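Local coordinates for protein kojibiose phosphorylase (Gut metagenome, PDB 6W0P) that belongs to glycoside hydrolase family 65, a carbohydrate-active enzyme family that joins a beta-rich N-terminal domain to a helical catalytic domain, at residues 21-31 with 43-54; 32-40 with 323-332. All blocks are in the same frame, centred on the assembly; numbering follows the deposited sequence.

Interaction 1: 21-31 with 43-54; sequences FHPDKSMVSES and RAFFDETYSGKQ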
loop_
_atom_site.group_PDB
_atom_site.type_symbol
_atom_site.label_atom_id
_atom_site.label_comp_id
_atom_site.label_asym_id
_atom_site.label_seq_id
_atom_site.Cartn_x
_atom_site.Cartn_y
_atom_site.Cartn_z
ATOM N N PHE A 21 33.322 -28.956 0.041
ATOM C CA PHE A 21 32.453 -27.883 -0.487
ATOM C C PHE A 21 31.049 -28.443 -0.608
ATOM O O PHE A 21 30.953 -29.506 -1.207
ATOM C CB PHE A 21 32.922 -27.393 -1.852
ATOM C CG PHE A 21 32.097 -26.263 -2.419
ATOM C CD1 PHE A 21 31.701 -25.194 -1.619
ATOM C CD2 PHE A 21 31.724 -26.254 -3.759
ATOM C CE1 PHE A 21 30.945 -24.158 -2.145
ATOM C CE2 PHE A 21 30.975 -25.206 -4.285
ATOM C CZ PHE A 21 30.600 -24.158 -3.479
ATOM N N HIS A 22 30.043 -27.773 -0.042
ATOM C CA HIS A 22 28.602 -28.073 -0.260
ATOM C C HIS A 22 28.013 -27.029 -1.201
ATOM O O HIS A 22 27.758 -25.894 -0.791
ATOM C CB HIS A 22 27.840 -28.115 1.069
ATOM C CG HIS A 22 28.457 -29.010 2.078
ATOM N ND1 HIS A 22 29.692 -28.735 2.646
ATOM C CD2 HIS A 22 28.034 -30.177 2.604
ATOM C CE1 HIS A 22 29.997 -29.696 3.488
ATOM N NE2 HIS A 22 28.991 -30.591 3.480
ATOM N N PRO A 23 27.833 -27.358 -2.498
ATOM C CA PRO A 23 27.375 -26.378 -3.478
ATOM C C PRO A 23 26.050 -25.720 -3.089
ATOM O O PRO A 23 25.930 -24.539 -3.301
ATOM C CB PRO A 23 27.234 -27.200 -4.771
ATOM C CG PRO A 23 28.230 -28.328 -4.598
ATOM C CD PRO A 23 28.176 -28.651 -3.122
ATOM N N ASP A 24 25.128 -26.500 -2.515
ATOM C CA ASP A 24 23.743 -26.090 -2.163
ATOM C C ASP A 24 23.759 -25.108 -0.973
ATOM O O ASP A 24 22.713 -24.461 -0.754
ATOM C CB ASP A 24 22.865 -27.318 -1.879
ATOM C CG ASP A 24 23.492 -28.320 -0.926
ATOM O OD1 ASP A 24 24.706 -28.573 -1.074
ATOM O OD2 ASP A 24 22.770 -28.848 -0.041
ATOM N N LYS A 25 24.864 -25.041 -0.216
ATOM C CA LYS A 25 25.059 -24.107 0.927
ATOM C C LYS A 25 25.953 -22.940 0.516
ATOM O O LYS A 25 26.370 -22.232 1.398
ATOM C CB LYS A 25 25.706 -24.823 2.110
ATOM C CG LYS A 25 24.973 -26.073 2.572
ATOM C CD LYS A 25 23.535 -25.816 2.890
ATOM C CE LYS A 25 22.856 -27.051 3.439
ATOM N NZ LYS A 25 21.413 -26.815 3.700
ATOM N N SER A 26 26.250 -22.783 -0.775
ATOM C CA SER A 26 27.226 -21.792 -1.299
ATOM C C SER A 26 26.943 -20.421 -0.659
ATOM O O SER A 26 27.848 -19.854 -0.060
ATOM C CB SER A 26 27.188 -21.742 -2.817
ATOM O OG SER A 26 27.703 -20.508 -3.309
ATOM N N MET A 27 25.722 -19.917 -0.762
ATOM C CA MET A 27 25.388 -18.573 -0.231
ATOM C C MET A 27 25.238 -18.600 1.300
ATOM O O MET A 27 25.494 -17.562 1.922
ATOM C CB MET A 27 24.125 -18.024 -0.903
ATOM C CG MET A 27 24.411 -17.470 -2.331
ATOM S SD MET A 27 22.916 -16.830 -3.160
ATOM C CE MET A 27 22.429 -15.551 -1.994
ATOM N N VAL A 28 24.884 -19.744 1.893
ATOM C CA VAL A 28 24.766 -19.903 3.374
ATOM C C VAL A 28 26.153 -19.696 3.982
ATOM O O VAL A 28 26.256 -18.914 4.920
ATOM C CB VAL A 28 24.162 -21.266 3.783
ATOM C CG1 VAL A 28 24.332 -21.538 5.268
ATOM C CG2 VAL A 28 22.697 -21.360 3.398
ATOM N N SER A 29 27.174 -20.355 3.426
ATOM C CA SER A 29 28.585 -20.280 3.871
ATOM C C SER A 29 29.087 -18.846 3.691
ATOM O O SER A 29 29.621 -18.270 4.647
ATOM C CB SER A 29 29.431 -21.301 3.147
ATOM O OG SER A 29 28.915 -22.620 3.352
ATOM N N GLU A 30 28.891 -18.258 2.517
ATOM C CA GLU A 30 29.209 -16.829 2.272
ATOM C C GLU A 30 28.734 -15.979 3.466
ATOM O O GLU A 30 29.480 -15.060 3.895
ATOM C CB GLU A 30 28.531 -16.315 0.998
ATOM C CG GLU A 30 29.136 -16.815 -0.303
ATOM C CD GLU A 30 28.504 -16.230 -1.565
ATOM O OE1 GLU A 30 27.402 -15.626 -1.472
ATOM O OE2 GLU A 30 29.107 -16.385 -2.650
ATOM N N SER A 31 27.515 -16.214 3.964
ATOM C CA SER A 31 26.917 -15.376 5.035
ATOM C C SER A 31 27.632 -15.669 6.368
ATOM O O SER A 31 28.149 -14.748 7.008
ATOM C CB SER A 31 25.426 -15.604 5.121
ATOM O OG SER A 31 24.768 -15.200 3.929
ATOM N N ARG A 43 31.318 -10.612 2.640
ATOM C CA ARG A 43 30.798 -11.993 2.557
ATOM C C ARG A 43 31.970 -12.908 2.218
ATOM O O ARG A 43 32.955 -12.430 1.623
ATOM C CB ARG A 43 29.691 -12.079 1.498
ATOM C CG ARG A 43 28.352 -11.510 1.954
ATOM C CD ARG A 43 27.338 -11.474 0.826
ATOM N NE ARG A 43 26.939 -12.820 0.437
ATOM C CZ ARG A 43 26.002 -13.536 1.038
ATOM N NH1 ARG A 43 25.342 -13.070 2.084
ATOM N NH2 ARG A 43 25.709 -14.729 0.586
ATOM N N ALA A 44 31.823 -14.196 2.510
ATOM C CA ALA A 44 32.863 -15.224 2.300
ATOM C C ALA A 44 32.749 -15.756 0.870
ATOM O O ALA A 44 32.884 -16.992 0.667
ATOM C CB ALA A 44 32.737 -16.319 3.312
ATOM N N PHE A 45 32.517 -14.853 -0.084
ATOM C CA PHE A 45 32.469 -15.199 -1.514
ATOM C C PHE A 45 33.880 -15.656 -1.879
ATOM O O PHE A 45 34.838 -15.139 -1.308
ATOM C CB PHE A 45 31.966 -14.027 -2.355
ATOM C CG PHE A 45 32.846 -12.805 -2.302
ATOM C CD1 PHE A 45 33.949 -12.695 -3.132
ATOM C CD2 PHE A 45 32.579 -11.785 -1.411
ATOM C CE1 PHE A 45 34.767 -11.574 -3.075
ATOM C CE2 PHE A 45 33.405 -10.676 -1.337
ATOM C CZ PHE A 45 34.494 -10.567 -2.172
ATOM N N PHE A 46 33.958 -16.659 -2.742
ATOM C CA PHE A 46 35.199 -17.158 -3.378
ATOM C C PHE A 46 35.944 -15.999 -4.033
ATOM O O PHE A 46 35.321 -15.160 -4.698
ATOM C CB PHE A 46 34.875 -18.255 -4.400
ATOM C CG PHE A 46 34.415 -19.554 -3.790
ATOM C CD1 PHE A 46 34.338 -19.718 -2.410
ATOM C CD2 PHE A 46 34.103 -20.634 -4.594
ATOM C CE1 PHE A 46 33.949 -20.930 -1.852
ATOM C CE2 PHE A 46 33.703 -21.839 -4.035
ATOM C CZ PHE A 46 33.637 -21.989 -2.667
ATOM N N ASP A 47 37.262 -15.986 -3.848
ATOM C CA ASP A 47 38.174 -14.960 -4.415
ATOM C C ASP A 47 38.193 -15.145 -5.932
ATOM O O ASP A 47 37.875 -14.190 -6.630
ATOM C CB ASP A 47 39.561 -15.098 -3.799
ATOM C CG ASP A 47 39.474 -15.296 -2.300
ATOM O OD1 ASP A 47 39.595 -14.289 -1.588
ATOM O OD2 ASP A 47 39.252 -16.455 -1.862
ATOM N N GLU A 48 38.505 -16.351 -6.389
ATOM C CA GLU A 48 38.615 -16.706 -7.828
ATOM C C GLU A 48 37.230 -16.626 -8.461
ATOM O O GLU A 48 36.252 -16.563 -7.708
ATOM C CB GLU A 48 39.219 -18.103 -8.012
ATOM C CG GLU A 48 38.303 -19.256 -7.599
ATOM C CD GLU A 48 38.215 -19.563 -6.108
ATOM O OE1 GLU A 48 38.833 -18.832 -5.325
ATOM O OE2 GLU A 48 37.520 -20.524 -5.734
ATOM N N THR A 49 37.161 -16.654 -9.792
ATOM C CA THR A 49 35.890 -16.799 -10.561
ATOM C C THR A 49 35.061 -17.965 -9.993
ATOM O O THR A 49 35.601 -19.057 -9.790
ATOM C CB THR A 49 36.193 -16.972 -12.055
ATOM O OG1 THR A 49 36.786 -15.751 -12.495
ATOM C CG2 THR A 49 34.972 -17.295 -12.887
ATOM N N TYR A 50 33.781 -17.738 -9.715
ATOM C CA TYR A 50 32.822 -18.818 -9.370
ATOM C C TYR A 50 31.534 -18.569 -10.145
ATOM O O TYR A 50 30.958 -17.465 -10.032
ATOM C CB TYR A 50 32.568 -18.924 -7.863
ATOM C CG TYR A 50 31.627 -20.037 -7.449
ATOM C CD1 TYR A 50 32.035 -21.361 -7.410
ATOM C CD2 TYR A 50 30.323 -19.767 -7.069
ATOM C CE1 TYR A 50 31.184 -22.377 -7.000
ATOM C CE2 TYR A 50 29.458 -20.769 -6.665
ATOM C CZ TYR A 50 29.885 -22.080 -6.628
ATOM O OH TYR A 50 29.019 -23.062 -6.218
ATOM N N SER A 51 31.139 -19.560 -10.939
ATOM C CA SER A 51 30.037 -19.457 -11.929
ATOM C C SER A 51 28.800 -20.188 -11.379
ATOM O O SER A 51 27.833 -20.348 -12.127
ATOM C CB SER A 51 30.480 -19.987 -13.270
ATOM O OG SER A 51 30.692 -21.389 -13.202
ATOM N N GLY A 52 28.841 -20.626 -10.116
ATOM C CA GLY A 52 27.658 -21.127 -9.391
ATOM C C GLY A 52 26.882 -19.956 -8.821
ATOM O O GLY A 52 27.318 -18.814 -9.056
ATOM N N LYS A 53 25.791 -20.209 -8.098
ATOM C CA LYS A 53 25.010 -19.141 -7.423
ATOM C C LYS A 53 25.887 -18.554 -6.302
ATOM O O LYS A 53 26.437 -19.294 -5.486
ATOM C CB LYS A 53 23.621 -19.644 -6.981
ATOM C CG LYS A 53 23.514 -20.204 -5.572
ATOM C CD LYS A 53 22.428 -21.276 -5.376
ATOM C CE LYS A 53 22.733 -22.226 -4.228
ATOM N NZ LYS A 53 24.006 -22.955 -4.461
ATOM N N GLN A 54 26.055 -17.247 -6.300
ATOM C CA GLN A 54 26.885 -16.546 -5.299
ATOM C C GLN A 54 26.305 -15.156 -5.144
ATOM O O GLN A 54 25.625 -14.672 -6.088
ATOM C CB GLN A 54 28.358 -16.483 -5.721
ATOM C CG GLN A 54 28.594 -15.948 -7.132
ATOM C CD GLN A 54 30.048 -15.585 -7.349
ATOM O OE1 GLN A 54 30.949 -15.997 -6.603
ATOM N NE2 GLN A 54 30.285 -14.785 -8.366
HETATM O O HOH W 1 31.170 -17.515 -3.735
#
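Pro23 O is gripped by two donors arriving from opposite faces of its carbonyl plane: Lys53 NZ, at 2.7 Å from Pro23 O, and the backbone N of Ser26 at the start of helix 26-32. A second bond beside it runs the other way, Ser26 OG donating to Lys53 O over 2.8 Å, nearly in line with the carbonyl. Ser26 can do this because its OG stands anti to its backbone N (chi1 158°), facing the loop. Deeper in, Glu30 and Arg43 form a salt bridge. Arg43 NH2 meets the anti lone pair of Glu30 OE1 at 2.8 Å, almost in the guanidinium plane, although carboxylate and guanidinium are turned 85° apart. Arg43 NH1 reaches Ser31 OG at 2.9 Å and also Thr340 O, while Ser31 OG is engaged by Thr660 O. The other carboxylate oxygen, Glu30 OE2, accepts a hydrogen bond from a water, which in turn accepts from Phe46 N and donates to Gln54 OE1. Ala44 N makes a straight bond to Glu30 O (2.9 Å), joining loop and helix. Phe21 completes the contact in an aromatic cluster, with Phe46 CZ over one ring face (3.5 Å from Phe21 CE1) and Tyr50 OH at the ring edge. Buried charge is thus met by opposite charge, water and backbone, which probably keeps Glu30 ionised and ties this irregular loop to the helix within the N-terminal domain.

Interaction 2: 32-40 with 323-332; sequences IFSLGNEYS and QAYHGFDPTN
A tight turn between strands 35-36 and 40-42 of the N-terminal domain docks here on the C-terminal end of helix 308-324, in the catalytic domain, and on the loop that follows. The turn is held by an Asx motif, Asn37 OD1 accepting from Ser40 N, and it offers Glu38 to the loop. With CG anti to the backbone N (chi1 -175°) and the chain extended beyond it, the Glu38 carboxylate reaches in among backbone amides. Its OE1 accepts from His326 N on the anti lone pair (2.9 Å) and from Phe328 N on the syn side, 32° out of the carboxylate plane, also at 2.9 Å, with a weak bond from Gly327 N besides. Glu38 OE2 takes Asn332 ND2 at 2.8 Å through its anti lone pair. One face of the Tyr325 ring lies against the carboxylate, the planes 10° apart and Glu38 OE1 over the ring centre. So many N-H donors probably favour the charged form of the buried acid. Tyr39 and Phe328 run side by side, Tyr39 CD1 3.5 Å from Phe328 CE2, while Tyr39 OH bonds to Asn253 O. At the helix end the Gln323 amide bridges the strand: its NE2 donates to Ser34 O at 3.0 Å in the amide plane, and its OE1, 3.0 Å from Gly36 N, receives that N-H from above the carbonyl plane, not on a lone pair.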
loop_
_atom_site.group_PDB
_atom_site.type_symbol
_atom_site.label_atom_id
_atom_site.label_comp_id
_atom_site.label_asym_id
_atom_site.label_seq_id
_atom_site.Cartn_x
_atom_site.Cartn_y
_atom_site.Cartn_z
ATOM N N ILE A 32 27.730 -16.944 6.705
ATOM C CA ILE A 32 28.198 -17.448 8.023
ATOM C C ILE A 32 29.648 -17.050 8.225
ATOM O O ILE A 32 30.008 -16.625 9.343
ATOM C CB ILE A 32 27.989 -18.972 8.118
ATOM C CG1 ILE A 32 26.499 -19.298 8.235
ATOM C CG2 ILE A 32 28.814 -19.555 9.260
ATOM C CD1 ILE A 32 26.183 -20.775 8.241
ATOM N N PHE A 33 30.451 -17.201 7.179
ATOM C CA PHE A 33 31.921 -17.032 7.256
ATOM C C PHE A 33 32.302 -15.574 6.986
ATOM O O PHE A 33 33.490 -15.319 6.802
ATOM C CB PHE A 33 32.609 -17.992 6.290
ATOM C CG PHE A 33 32.619 -19.432 6.728
ATOM C CD1 PHE A 33 31.493 -20.225 6.596
ATOM C CD2 PHE A 33 33.773 -20.007 7.220
ATOM C CE1 PHE A 33 31.515 -21.565 6.967
ATOM C CE2 PHE A 33 33.780 -21.333 7.632
ATOM C CZ PHE A 33 32.663 -22.124 7.466
ATOM N N SER A 34 31.334 -14.658 6.956
ATOM C CA SER A 34 31.554 -13.213 6.690
ATOM C C SER A 34 32.550 -12.651 7.712
ATOM O O SER A 34 32.448 -12.989 8.926
ATOM C CB SER A 34 30.265 -12.417 6.736
ATOM O OG SER A 34 29.381 -12.782 5.680
ATOM N N LEU A 35 33.453 -11.789 7.242
ATOM C CA LEU A 35 34.319 -10.964 8.120
ATOM C C LEU A 35 33.726 -9.556 8.194
ATOM O O LEU A 35 33.018 -9.134 7.248
ATOM C CB LEU A 35 35.743 -10.925 7.550
ATOM C CG LEU A 35 36.460 -12.267 7.438
ATOM C CD1 LEU A 35 37.866 -12.071 6.884
ATOM C CD2 LEU A 35 36.512 -12.953 8.779
ATOM N N GLY A 36 33.986 -8.868 9.297
ATOM C CA GLY A 36 33.545 -7.481 9.492
ATOM C C GLY A 36 34.381 -6.812 10.548
ATOM O O GLY A 36 34.849 -7.517 11.462
ATOM N N ASN A 37 34.604 -5.516 10.408
ATOM C CA ASN A 37 35.390 -4.733 11.389
ATOM C C ASN A 37 34.651 -3.418 11.651
ATOM O O ASN A 37 35.339 -2.470 12.009
ATOM C CB ASN A 37 36.844 -4.586 10.931
ATOM C CG ASN A 37 37.024 -3.801 9.641
ATOM O OD1 ASN A 37 36.059 -3.335 9.039
ATOM N ND2 ASN A 37 38.270 -3.642 9.209
ATOM N N GLU A 38 33.308 -3.437 11.551
ATOM C CA GLU A 38 32.350 -2.304 11.721
ATOM C C GLU A 38 32.473 -1.304 10.566
ATOM O O GLU A 38 31.444 -0.948 9.960
ATOM C CB GLU A 38 32.567 -1.518 13.016
ATOM C CG GLU A 38 31.501 -0.455 13.228
ATOM C CD GLU A 38 31.867 0.651 14.201
ATOM O OE1 GLU A 38 32.235 0.312 15.347
ATOM O OE2 GLU A 38 31.753 1.849 13.817
ATOM N N TYR A 39 33.693 -0.848 10.282
ATOM C CA TYR A 39 33.979 0.071 9.157
ATOM C C TYR A 39 33.568 -0.584 7.847
ATOM O O TYR A 39 33.046 0.086 6.959
ATOM C CB TYR A 39 35.467 0.402 9.131
ATOM C CG TYR A 39 35.936 1.249 7.977
ATOM C CD1 TYR A 39 35.772 2.632 7.980
ATOM C CD2 TYR A 39 36.633 0.672 6.931
ATOM C CE1 TYR A 39 36.253 3.416 6.942
ATOM C CE2 TYR A 39 37.113 1.441 5.881
ATOM C CZ TYR A 39 36.948 2.819 5.900
ATOM O OH TYR A 39 37.462 3.554 4.882
ATOM N N SER A 40 33.858 -1.873 7.737
ATOM C CA SER A 40 33.727 -2.645 6.482
ATOM C C SER A 40 33.309 -4.084 6.803
ATOM O O SER A 40 33.565 -4.562 7.922
ATOM C CB SER A 40 35.014 -2.586 5.696
ATOM O OG SER A 40 36.057 -3.283 6.375
ATOM N N GLN A 323 32.418 -8.151 15.496
ATOM C CA GLN A 323 32.638 -7.793 14.061
ATOM C C GLN A 323 31.674 -6.685 13.632
ATOM O O GLN A 323 32.103 -5.775 12.882
ATOM C CB GLN A 323 32.467 -9.010 13.148
ATOM C CG GLN A 323 33.665 -9.957 13.169
ATOM C CD GLN A 323 33.821 -10.754 11.898
ATOM O OE1 GLN A 323 34.916 -10.859 11.371
ATOM N NE2 GLN A 323 32.731 -11.309 11.402
ATOM N N ALA A 324 30.438 -6.732 14.117
ATOM C CA ALA A 324 29.383 -5.773 13.726
ATOM C C ALA A 324 29.697 -4.355 14.228
ATOM O O ALA A 324 29.366 -3.402 13.507
ATOM C CB ALA A 324 28.050 -6.255 14.236
ATOM N N TYR A 325 30.248 -4.203 15.437
ATOM C CA TYR A 325 30.447 -2.873 16.076
ATOM C C TYR A 325 31.518 -2.930 17.167
ATOM O O TYR A 325 31.480 -3.836 18.000
ATOM C CB TYR A 325 29.137 -2.408 16.707
ATOM C CG TYR A 325 28.919 -0.921 16.647
ATOM C CD1 TYR A 325 28.570 -0.323 15.460
ATOM C CD2 TYR A 325 29.080 -0.111 17.756
ATOM C CE1 TYR A 325 28.389 1.040 15.369
ATOM C CE2 TYR A 325 28.902 1.267 17.682
ATOM C CZ TYR A 325 28.539 1.848 16.481
ATOM O OH TYR A 325 28.304 3.194 16.375
ATOM N N HIS A 326 32.441 -1.973 17.198
ATOM C CA HIS A 326 33.401 -1.878 18.332
ATOM C C HIS A 326 33.707 -0.420 18.691
ATOM O O HIS A 326 34.684 -0.209 19.408
ATOM C CB HIS A 326 34.660 -2.701 18.032
ATOM C CG HIS A 326 35.506 -2.163 16.920
ATOM N ND1 HIS A 326 35.265 -2.454 15.600
ATOM C CD2 HIS A 326 36.606 -1.371 16.939
ATOM C CE1 HIS A 326 36.177 -1.853 14.850
ATOM N NE2 HIS A 326 37.014 -1.181 15.642
ATOM N N GLY A 327 32.896 0.544 18.241
ATOM C CA GLY A 327 33.081 1.962 18.574
ATOM C C GLY A 327 34.077 2.625 17.641
ATOM O O GLY A 327 34.739 3.591 18.065
ATOM N N PHE A 328 34.202 2.150 16.405
ATOM C CA PHE A 328 35.138 2.750 15.427
ATOM C C PHE A 328 34.652 4.143 15.014
ATOM O O PHE A 328 35.505 4.995 14.752
ATOM C CB PHE A 328 35.292 1.895 14.170
ATOM C CG PHE A 328 36.301 2.457 13.203
ATOM C CD1 PHE A 328 37.665 2.336 13.458
ATOM C CD2 PHE A 328 35.893 3.119 12.052
ATOM C CE1 PHE A 328 38.604 2.863 12.586
ATOM C CE2 PHE A 328 36.836 3.663 11.188
ATOM C CZ PHE A 328 38.185 3.527 11.451
ATOM N N ASP A 329 33.339 4.363 14.936
ATOM C CA ASP A 329 32.773 5.581 14.296
ATOM C C ASP A 329 31.401 5.934 14.865
ATOM O O ASP A 329 30.449 5.189 14.674
ATOM C CB ASP A 329 32.650 5.380 12.789
ATOM C CG ASP A 329 32.310 6.649 12.008
ATOM O OD1 ASP A 329 31.819 7.627 12.622
ATOM O OD2 ASP A 329 32.544 6.649 10.791
ATOM N N PRO A 330 31.240 7.129 15.473
ATOM C CA PRO A 330 29.961 7.565 16.033
ATOM C C PRO A 330 28.905 7.950 14.986
ATOM O O PRO A 330 27.838 8.416 15.397
ATOM C CB PRO A 330 30.321 8.828 16.852
ATOM C CG PRO A 330 31.563 9.380 16.166
ATOM C CD PRO A 330 32.288 8.162 15.620
ATOM N N THR A 331 29.213 7.798 13.688
ATOM C CA THR A 331 28.236 7.893 12.569
ATOM C C THR A 331 27.964 6.495 11.992
ATOM O O THR A 331 27.350 6.409 10.906
ATOM C CB THR A 331 28.706 8.902 11.502
ATOM O OG1 THR A 331 29.898 8.416 10.878
ATOM C CG2 THR A 331 28.982 10.272 12.085
ATOM N N ASN A 332 28.407 5.430 12.652
ATOM C CA ASN A 332 28.176 4.036 12.180
ATOM C C ASN A 332 27.061 3.422 13.019
ATOM O O ASN A 332 26.877 3.859 14.161
ATOM C CB ASN A 332 29.427 3.159 12.238
ATOM C CG ASN A 332 30.355 3.339 11.057
ATOM O OD1 ASN A 332 29.984 3.963 10.063
ATOM N ND2 ASN A 332 31.567 2.820 11.165
#

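Overall arrangement
The segments of the two contacts alternate along the chain: helix 26-32 of interaction 1 is followed by strand 35-36 of interaction 2, and they touch where Ala44 CB packs on Phe33 CB, 3.4 Å away, although their centres are about 22 Å apart. Both are mainly buried, but interaction 1 has some residues at the surface and stays within the N-terminal domain, whereas interaction 2 sits about 9 Å from the chain centre and bridges to the catalytic domain. Each turns on a buried glutamate, satisfied differently: an arginine and a water in residues 21-31 with 43-54, mostly backbone amides and an asparagine in 32-40 with 323-332.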